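Local coordinates for protein type II restriction enzyme NgoMIV (Neisseria gonorrhoeae, PDB 1FIU) that recognises the palindromic DNA sequence GCCGGC and, as a magnesium-dependent homotetrameric type II restriction endonuclease, cleaves it after the first G, at residues 24-32 against 41-49; 225-235 against 264-274. All coordinates share one frame; numbering follows the deposited sequence.

Interaction 1: 24-32 against 41-49; sequences TNNRGVVSN and FNIAKGIAD
Lys-45 reaches off helix 38-50 to donate from NZ to the carbonyl oxygen of Gly-28 at 2.7 Å, the one direct hydrogen bond between 24-32 and 41-49. CG stands anti to the backbone N and the chain then bends at chi2 (92°), which carries the ammonium group to the carbonyl, only slightly tilted from its plane. The same oxygen lies 3.4 Å from Phe-41 CZ, approaching the ring obliquely, while Val-29 CG2 meets CE1 of that ring. Gly-28, at positive phi, closes a type I turn begun at Asn-25 and presents its carbonyl to the helix. Within the turn OD1 of Asn-25 accepts from Arg-27 N, an Asx turn, and also from Val-29 N; the two donors come from opposite faces of the amide plane and so hold the amide between them.

Nearer the helix, Val-30 straddles one turn. CG1 touches Ala-48 CB at 4.0 Å and CG2 lies 3.7 Å from Lys-45 CA, with Ala-44 CB packed against its CB. Two waters bridge the segments: one links Val-30 N to Phe-41 O, another donates to both Asn-32 OD1 and Ala-44 O. Asn-32 OD1 also rests 3.6 Å from Ala-44 CB, and its ND2 is bonded to Ala-221 O. The loop thus covers one side of helix 38-50, whose Ile-43 and Ile-47 pack on helix 246-256, while Thr-24 pairs through its backbone with Thr-55 and Ser-57.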
loop_
_atom_site.group_PDB
_atom_site.type_symbol
_atom_site.label_atom_id
_atom_site.label_comp_id
_atom_site.label_asym_id
_atom_site.label_seq_id
_atom_site.Cartn_x
_atom_site.Cartn_y
_atom_site.Cartn_z
ATOM N N THR I 24 -25.710 -29.493 16.070
ATOM C CA THR I 24 -26.166 -28.836 17.298
ATOM C C THR I 24 -25.724 -29.688 18.478
ATOM O O THR I 24 -25.823 -30.914 18.406
ATOM C CB THR I 24 -27.717 -28.731 17.305
ATOM O OG1 THR I 24 -28.165 -28.032 16.134
ATOM C CG2 THR I 24 -28.206 -28.009 18.534
ATOM N N ASN I 25 -25.208 -29.074 19.549
ATOM C CA ASN I 25 -24.810 -29.910 20.683
ATOM C C ASN I 25 -25.994 -30.128 21.627
ATOM O O ASN I 25 -27.097 -29.624 21.378
ATOM C CB ASN I 25 -23.585 -29.353 21.440
ATOM C CG ASN I 25 -23.857 -28.067 22.206
ATOM O OD1 ASN I 25 -24.990 -27.648 22.396
ATOM N ND2 ASN I 25 -22.784 -27.446 22.674
ATOM N N ASN I 26 -25.776 -30.877 22.702
ATOM C CA ASN I 26 -26.878 -31.164 23.620
ATOM C C ASN I 26 -27.353 -30.004 24.507
ATOM O O ASN I 26 -28.215 -30.206 25.380
ATOM C CB ASN I 26 -26.556 -32.406 24.467
ATOM C CG ASN I 26 -25.386 -32.213 25.395
ATOM O OD1 ASN I 26 -24.942 -31.096 25.651
ATOM N ND2 ASN I 26 -24.877 -33.326 25.930
ATOM N N ARG I 27 -26.794 -28.810 24.300
ATOM C CA ARG I 27 -27.214 -27.614 25.039
ATOM C C ARG I 27 -27.872 -26.647 24.043
ATOM O O ARG I 27 -28.153 -25.489 24.353
ATOM C CB ARG I 27 -26.027 -26.942 25.730
ATOM C CG ARG I 27 -25.444 -27.794 26.821
ATOM C CD ARG I 27 -24.305 -27.102 27.563
ATOM N NE ARG I 27 -23.657 -28.077 28.435
ATOM C CZ ARG I 27 -24.087 -28.413 29.649
ATOM N NH1 ARG I 27 -25.171 -27.834 30.170
ATOM N NH2 ARG I 27 -23.466 -29.372 30.320
ATOM N N GLY I 28 -28.104 -27.142 22.834
ATOM C CA GLY I 28 -28.772 -26.352 21.821
ATOM C C GLY I 28 -27.934 -25.372 21.015
ATOM O O GLY I 28 -28.482 -24.614 20.213
ATOM N N VAL I 29 -26.618 -25.388 21.206
ATOM C CA VAL I 29 -25.737 -24.462 20.479
ATOM C C VAL I 29 -25.291 -25.033 19.131
ATOM O O VAL I 29 -24.726 -26.131 19.078
ATOM C CB VAL I 29 -24.448 -24.159 21.272
ATOM C CG1 VAL I 29 -23.660 -23.059 20.555
ATOM C CG2 VAL I 29 -24.779 -23.733 22.719
ATOM N N VAL I 30 -25.546 -24.296 18.052
ATOM C CA VAL I 30 -25.138 -24.747 16.720
ATOM C C VAL I 30 -23.631 -24.503 16.602
ATOM O O VAL I 30 -23.107 -23.510 17.116
ATOM C CB VAL I 30 -25.965 -24.031 15.642
ATOM C CG1 VAL I 30 -25.465 -24.390 14.237
ATOM C CG2 VAL I 30 -27.419 -24.479 15.797
ATOM N N SER I 31 -22.937 -25.426 15.941
ATOM C CA SER I 31 -21.483 -25.409 15.866
ATOM C C SER I 31 -20.743 -24.249 15.216
ATOM O O SER I 31 -19.516 -24.189 15.313
ATOM C CB SER I 31 -20.980 -26.717 15.262
ATOM O OG SER I 31 -21.479 -26.846 13.957
ATOM N N ASN I 32 -21.449 -23.346 14.540
ATOM C CA ASN I 32 -20.740 -22.186 14.002
ATOM C C ASN I 32 -21.155 -20.939 14.796
ATOM O O ASN I 32 -20.793 -19.813 14.450
ATOM C CB ASN I 32 -20.980 -22.008 12.483
ATOM C CG ASN I 32 -22.419 -21.793 12.137
ATOM O OD1 ASN I 32 -23.318 -22.266 12.841
ATOM N ND2 ASN I 32 -22.667 -21.082 11.037
ATOM N N PHE I 41 -26.211 -17.023 18.495
ATOM C CA PHE I 41 -26.910 -18.263 18.832
ATOM C C PHE I 41 -28.180 -18.433 18.005
ATOM O O PHE I 41 -28.387 -19.477 17.386
ATOM C CB PHE I 41 -27.277 -18.241 20.329
ATOM C CG PHE I 41 -28.044 -19.454 20.788
ATOM C CD1 PHE I 41 -27.386 -20.504 21.422
ATOM C CD2 PHE I 41 -29.423 -19.541 20.582
ATOM C CE1 PHE I 41 -28.092 -21.634 21.849
ATOM C CE2 PHE I 41 -30.138 -20.671 21.002
ATOM C CZ PHE I 41 -29.465 -21.713 21.638
ATOM N N ASN I 42 -29.034 -17.409 17.996
ATOM C CA ASN I 42 -30.287 -17.485 17.249
ATOM C C ASN I 42 -30.147 -17.479 15.734
ATOM O O ASN I 42 -30.904 -18.164 15.031
ATOM C CB ASN I 42 -31.241 -16.362 17.669
ATOM C CG ASN I 42 -31.711 -16.525 19.091
ATOM O OD1 ASN I 42 -31.999 -17.640 19.523
ATOM N ND2 ASN I 42 -31.796 -15.424 19.826
ATOM N N ILE I 43 -29.200 -16.699 15.220
ATOM C CA ILE I 43 -28.998 -16.659 13.777
ATOM C C ILE I 43 -28.501 -18.030 13.306
ATOM O O ILE I 43 -29.032 -18.593 12.358
ATOM C CB ILE I 43 -27.978 -15.553 13.362
ATOM C CG1 ILE I 43 -28.580 -14.161 13.610
ATOM C CG2 ILE I 43 -27.641 -15.685 11.872
ATOM C CD1 ILE I 43 -27.554 -13.049 13.462
ATOM N N ALA I 44 -27.500 -18.574 13.985
ATOM C CA ALA I 44 -26.951 -19.874 13.605
ATOM C C ALA I 44 -27.998 -20.995 13.656
ATOM O O ALA I 44 -28.016 -21.891 12.810
ATOM C CB ALA I 44 -25.804 -20.215 14.487
ATOM N N LYS I 45 -28.851 -20.944 14.668
ATOM C CA LYS I 45 -29.904 -21.940 14.822
ATOM C C LYS I 45 -30.896 -21.841 13.669
ATOM O O LYS I 45 -31.319 -22.863 13.111
ATOM C CB LYS I 45 -30.640 -21.699 16.131
ATOM C CG LYS I 45 -31.543 -22.830 16.538
ATOM C CD LYS I 45 -30.782 -23.773 17.435
ATOM C CE LYS I 45 -31.728 -24.570 18.311
ATOM N NZ LYS I 45 -30.965 -25.315 19.336
ATOM N N GLY I 46 -31.283 -20.608 13.338
ATOM C CA GLY I 46 -32.209 -20.403 12.238
ATOM C C GLY I 46 -31.623 -20.927 10.927
ATOM O O GLY I 46 -32.308 -21.583 10.130
ATOM N N ILE I 47 -30.347 -20.639 10.692
ATOM C CA ILE I 47 -29.722 -21.100 9.460
ATOM C C ILE I 47 -29.680 -22.630 9.399
ATOM O O ILE I 47 -30.043 -23.230 8.380
ATOM C CB ILE I 47 -28.282 -20.537 9.325
ATOM C CG1 ILE I 47 -28.336 -19.040 9.035
ATOM C CG2 ILE I 47 -27.541 -21.265 8.208
ATOM C CD1 ILE I 47 -26.942 -18.379 8.969
ATOM N N ALA I 48 -29.265 -23.259 10.500
ATOM C CA ALA I 48 -29.185 -24.718 10.539
ATOM C C ALA I 48 -30.573 -25.324 10.306
ATOM O O ALA I 48 -30.703 -26.358 9.654
ATOM C CB ALA I 48 -28.612 -25.179 11.869
ATOM N N ASP I 49 -31.619 -24.683 10.822
ATOM C CA ASP I 49 -32.972 -25.216 10.603
ATOM C C ASP I 49 -33.309 -25.147 9.110
ATOM O O ASP I 49 -33.849 -26.088 8.529
ATOM C CB ASP I 49 -34.021 -24.422 11.395
ATOM C CG ASP I 49 -35.430 -24.990 11.227
ATOM O OD1 ASP I 49 -35.673 -26.128 11.695
ATOM O OD2 ASP I 49 -36.289 -24.313 10.611
HETATM O O HOH W 1 -27.243 -21.940 18.271
HETATM O O HOH W 2 -25.633 -22.037 11.186
#

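Interaction 2: 225-235 against 264-274; sequences PSRISSIALGT and LFYIMVNGKRL
Met-268 is a knob in a hole formed by Pro-225, Ile-228, Ser-229 and Ala-232. Its SD lies 3.6 Å from Ser-229 CA, and a bend at chi3 (-77°) turns CE to within 3.4 Å of Pro-225 O. Leu-233 CD2 meets Met-268 CG, the two side chains crossing at about a right angle. One turn earlier, Leu-264 lays CD2 over the backbone at Ser-226 CA, 3.7 Å away; farther along, Leu-274 CD1 closes on Ile-228 CG2. The helix segments run at 33° with axes 9.8 Å apart.

Past both helix ends, Arg-273 grips Gly-234 O side-on, with NH2 at 2.9 Å and NE at 3.0 Å from that oxygen. Thr-235 CG2 covers one face of the guanidinium and a water the other; this water donates to Ala-232 O and Arg-273 O. A Schellman motif positions the arginine: with Lys-272 at positive phi, Arg-273 N returns to Met-268 O, and Arg-273 NH1 bonds Lys-272 O. The carbonyls of Ile-238 and Asp-239 also take hydrogen bonds from NH2 and NH1. Thr-235 OG1 bonds Arg-207 O of the third subunit, while Leu-233 packs on Ser-133 of the second. A mainly apolar helix packing therefore ends in a guanidinium ringed by backbone carbonyls, whose dipoles probably stabilise its positive charge, right where neighbouring subunits pack.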
loop_
_atom_site.group_PDB
_atom_site.type_symbol
_atom_site.label_atom_id
_atom_site.label_comp_id
_atom_site.label_asym_id
_atom_site.label_seq_id
_atom_site.Cartn_x
_atom_site.Cartn_y
_atom_site.Cartn_z
ATOM N N PRO I 225 -23.456 -10.724 10.875
ATOM C CA PRO I 225 -23.019 -9.676 9.949
ATOM C C PRO I 225 -21.884 -8.840 10.534
ATOM O O PRO I 225 -20.977 -8.419 9.806
ATOM C CB PRO I 225 -24.295 -8.835 9.740
ATOM C CG PRO I 225 -25.371 -9.906 9.766
ATOM C CD PRO I 225 -24.936 -10.779 10.943
ATOM N N SER I 226 -21.922 -8.584 11.846
ATOM C CA SER I 226 -20.873 -7.772 12.460
ATOM C C SER I 226 -19.502 -8.417 12.306
ATOM O O SER I 226 -18.548 -7.742 11.923
ATOM C CB SER I 226 -21.166 -7.507 13.953
ATOM O OG SER I 226 -21.198 -8.705 14.691
ATOM N N ARG I 227 -19.393 -9.714 12.584
ATOM C CA ARG I 227 -18.097 -10.375 12.454
ATOM C C ARG I 227 -17.699 -10.525 10.987
ATOM O O ARG I 227 -16.525 -10.365 10.638
ATOM C CB ARG I 227 -18.126 -11.719 13.187
ATOM C CG ARG I 227 -17.762 -11.548 14.671
ATOM C CD ARG I 227 -18.149 -12.738 15.534
ATOM N NE ARG I 227 -17.582 -12.565 16.862
ATOM C CZ ARG I 227 -18.064 -13.116 17.974
ATOM N NH1 ARG I 227 -19.141 -13.886 17.940
ATOM N NH2 ARG I 227 -17.450 -12.905 19.123
ATOM N N ILE I 228 -18.666 -10.799 10.123
ATOM C CA ILE I 228 -18.362 -10.886 8.693
ATOM C C ILE I 228 -17.789 -9.528 8.228
ATOM O O ILE I 228 -16.811 -9.478 7.444
ATOM C CB ILE I 228 -19.643 -11.169 7.872
ATOM C CG1 ILE I 228 -20.175 -12.563 8.205
ATOM C CG2 ILE I 228 -19.367 -10.988 6.356
ATOM C CD1 ILE I 228 -21.605 -12.753 7.750
ATOM N N SER I 229 -18.378 -8.430 8.714
ATOM C CA SER I 229 -17.957 -7.092 8.299
ATOM C C SER I 229 -16.502 -6.756 8.617
ATOM O O SER I 229 -15.914 -5.898 7.944
ATOM C CB SER I 229 -18.894 -6.013 8.899
ATOM O OG SER I 229 -18.562 -5.737 10.260
ATOM N N SER I 230 -15.922 -7.436 9.613
ATOM C CA SER I 230 -14.536 -7.174 9.994
ATOM C C SER I 230 -13.554 -7.539 8.864
ATOM O O SER I 230 -12.429 -7.088 8.878
ATOM C CB SER I 230 -14.152 -7.901 11.294
ATOM O OG SER I 230 -14.115 -9.306 11.147
ATOM N N ILE I 231 -13.976 -8.377 7.924
ATOM C CA ILE I 231 -13.112 -8.675 6.772
ATOM C C ILE I 231 -13.763 -8.227 5.446
ATOM O O ILE I 231 -13.055 -7.889 4.496
ATOM C CB ILE I 231 -12.722 -10.192 6.741
ATOM C CG1 ILE I 231 -11.703 -10.474 5.623
ATOM C CG2 ILE I 231 -13.952 -11.048 6.577
ATOM C CD1 ILE I 231 -10.323 -9.815 5.840
ATOM N N ALA I 232 -15.103 -8.168 5.384
ATOM C CA ALA I 232 -15.779 -7.785 4.149
ATOM C C ALA I 232 -15.768 -6.285 3.844
ATOM O O ALA I 232 -15.667 -5.872 2.678
ATOM C CB ALA I 232 -17.232 -8.284 4.165
ATOM N N LEU I 233 -15.874 -5.449 4.872
ATOM C CA LEU I 233 -15.883 -4.004 4.596
ATOM C C LEU I 233 -14.523 -3.482 4.168
ATOM O O LEU I 233 -13.498 -3.995 4.581
ATOM C CB LEU I 233 -16.361 -3.222 5.835
ATOM C CG LEU I 233 -17.809 -3.455 6.258
ATOM C CD1 LEU I 233 -18.036 -2.636 7.542
ATOM C CD2 LEU I 233 -18.800 -3.052 5.184
ATOM N N GLY I 234 -14.533 -2.446 3.330
ATOM C CA GLY I 234 -13.292 -1.858 2.875
ATOM C C GLY I 234 -12.846 -2.525 1.583
ATOM O O GLY I 234 -13.366 -3.589 1.220
ATOM N N THR I 235 -11.879 -1.905 0.904
ATOM C CA THR I 235 -11.366 -2.443 -0.357
ATOM C C THR I 235 -9.856 -2.344 -0.404
ATOM O O THR I 235 -9.242 -1.610 0.376
ATOM C CB THR I 235 -11.922 -1.655 -1.580
ATOM O OG1 THR I 235 -11.593 -0.269 -1.446
ATOM C CG2 THR I 235 -13.432 -1.803 -1.677
ATOM N N LEU I 264 -26.623 -3.843 8.199
ATOM C CA LEU I 264 -25.219 -4.131 7.914
ATOM C C LEU I 264 -25.110 -5.167 6.800
ATOM O O LEU I 264 -24.266 -5.035 5.895
ATOM C CB LEU I 264 -24.509 -4.582 9.195
ATOM C CG LEU I 264 -22.992 -4.836 9.093
ATOM C CD1 LEU I 264 -22.289 -3.649 8.376
ATOM C CD2 LEU I 264 -22.426 -5.035 10.487
ATOM N N PHE I 265 -25.973 -6.179 6.853
ATOM C CA PHE I 265 -26.021 -7.212 5.826
ATOM C C PHE I 265 -26.235 -6.556 4.455
ATOM O O PHE I 265 -25.521 -6.864 3.503
ATOM C CB PHE I 265 -27.184 -8.185 6.099
ATOM C CG PHE I 265 -27.406 -9.203 5.020
ATOM C CD1 PHE I 265 -26.760 -10.449 5.065
ATOM C CD2 PHE I 265 -28.302 -8.952 3.979
ATOM C CE1 PHE I 265 -27.016 -11.423 4.095
ATOM C CE2 PHE I 265 -28.566 -9.911 3.012
ATOM C CZ PHE I 265 -27.917 -11.168 3.068
ATOM N N TYR I 266 -27.227 -5.666 4.331
ATOM C CA TYR I 266 -27.446 -5.030 3.030
ATOM C C TYR I 266 -26.358 -4.055 2.623
ATOM O O TYR I 266 -26.131 -3.861 1.434
ATOM C CB TYR I 266 -28.838 -4.368 2.959
ATOM C CG TYR I 266 -29.929 -5.410 2.869
ATOM C CD1 TYR I 266 -30.843 -5.581 3.907
ATOM C CD2 TYR I 266 -29.992 -6.292 1.786
ATOM C CE1 TYR I 266 -31.787 -6.606 3.875
ATOM C CE2 TYR I 266 -30.933 -7.326 1.744
ATOM C CZ TYR I 266 -31.827 -7.475 2.797
ATOM O OH TYR I 266 -32.753 -8.495 2.790
ATOM N N ILE I 267 -25.672 -3.446 3.583
ATOM C CA ILE I 267 -24.570 -2.548 3.229
ATOM C C ILE I 267 -23.519 -3.399 2.520
ATOM O O ILE I 267 -22.974 -3.000 1.476
ATOM C CB ILE I 267 -23.934 -1.906 4.464
ATOM C CG1 ILE I 267 -24.853 -0.783 4.962
ATOM C CG2 ILE I 267 -22.551 -1.328 4.119
ATOM C CD1 ILE I 267 -24.452 -0.230 6.286
ATOM N N MET I 268 -23.246 -4.572 3.080
ATOM C CA MET I 268 -22.256 -5.471 2.478
ATOM C C MET I 268 -22.729 -6.093 1.172
ATOM O O MET I 268 -21.962 -6.158 0.208
ATOM C CB MET I 268 -21.857 -6.579 3.465
ATOM C CG MET I 268 -21.158 -6.060 4.700
ATOM S SD MET I 268 -20.549 -7.373 5.766
ATOM C CE MET I 268 -22.115 -7.933 6.594
ATOM N N VAL I 269 -23.980 -6.537 1.100
ATOM C CA VAL I 269 -24.462 -7.153 -0.131
ATOM C C VAL I 269 -24.690 -6.125 -1.241
ATOM O O VAL I 269 -24.240 -6.306 -2.380
ATOM C CB VAL I 269 -25.760 -7.949 0.122
ATOM C CG1 VAL I 269 -26.347 -8.447 -1.201
ATOM C CG2 VAL I 269 -25.463 -9.121 1.066
ATOM N N ASN I 270 -25.376 -5.033 -0.926
ATOM C CA ASN I 270 -25.603 -4.031 -1.949
ATOM C C ASN I 270 -24.294 -3.344 -2.332
ATOM O O ASN I 270 -24.153 -2.847 -3.458
ATOM C CB ASN I 270 -26.619 -2.992 -1.472
ATOM C CG ASN I 270 -28.007 -3.577 -1.311
ATOM O OD1 ASN I 270 -28.336 -4.596 -1.915
ATOM N ND2 ASN I 270 -28.838 -2.917 -0.507
ATOM N N GLY I 271 -23.357 -3.325 -1.385
ATOM C CA GLY I 271 -22.054 -2.713 -1.560
ATOM C C GLY I 271 -21.031 -3.635 -2.212
ATOM O O GLY I 271 -19.844 -3.328 -2.213
ATOM N N LYS I 272 -21.503 -4.751 -2.741
ATOM C CA LYS I 272 -20.635 -5.696 -3.451
ATOM C C LYS I 272 -19.453 -6.196 -2.636
ATOM O O LYS I 272 -18.350 -6.358 -3.177
ATOM C CB LYS I 272 -20.109 -5.045 -4.742
ATOM C CG LYS I 272 -21.206 -4.458 -5.631
ATOM C CD LYS I 272 -22.271 -5.474 -5.967
ATOM C CE LYS I 272 -23.423 -4.848 -6.755
ATOM N NZ LYS I 272 -24.538 -5.816 -6.999
ATOM N N ARG I 273 -19.664 -6.432 -1.339
ATOM C CA ARG I 273 -18.583 -6.949 -0.485
ATOM C C ARG I 273 -18.906 -8.342 0.010
ATOM O O ARG I 273 -18.032 -9.044 0.511
ATOM C CB ARG I 273 -18.320 -6.081 0.756
ATOM C CG ARG I 273 -18.158 -4.583 0.501
ATOM C CD ARG I 273 -17.144 -4.297 -0.612
ATOM N NE ARG I 273 -15.777 -4.700 -0.269
ATOM C CZ ARG I 273 -15.025 -5.502 -1.026
ATOM N NH1 ARG I 273 -15.515 -6.001 -2.157
ATOM N NH2 ARG I 273 -13.766 -5.761 -0.677
ATOM N N LEU I 274 -20.168 -8.737 -0.132
ATOM C CA LEU I 274 -20.630 -10.043 0.333
ATOM C C LEU I 274 -21.612 -10.703 -0.641
ATOM O O LEU I 274 -22.571 -10.064 -1.110
ATOM C CB LEU I 274 -21.300 -9.889 1.723
ATOM C CG LEU I 274 -21.753 -11.186 2.382
ATOM C CD1 LEU I 274 -20.529 -12.102 2.651
ATOM C CD2 LEU I 274 -22.495 -10.856 3.689
HETATM O O HOH W 3 -15.271 -8.136 0.572
#

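In the fold
From the N terminus, helix 4-18 gives way to the loop holding 24-32, and interaction 1 folds this loop back onto helix 38-50, closing a short local loop of eight residues. The chain then builds most of the mixed sheet before helix 225-232, and interaction 2 spans 28 residues, including strand 240-243 and helix 246-256, to join it to the end of helix 259-270 and the start of strand 274-276, outermost in this chain. The two contacts follow in series, neither nested nor crossed, with centres about 22 Å apart. They meet where Ile-43 CD1 packs on Pro-225 CD, and both lean on helix 246-256, which thus lies against helix 38-50 on one hand and against Pro-225, Phe-265 and Leu-274 on the other.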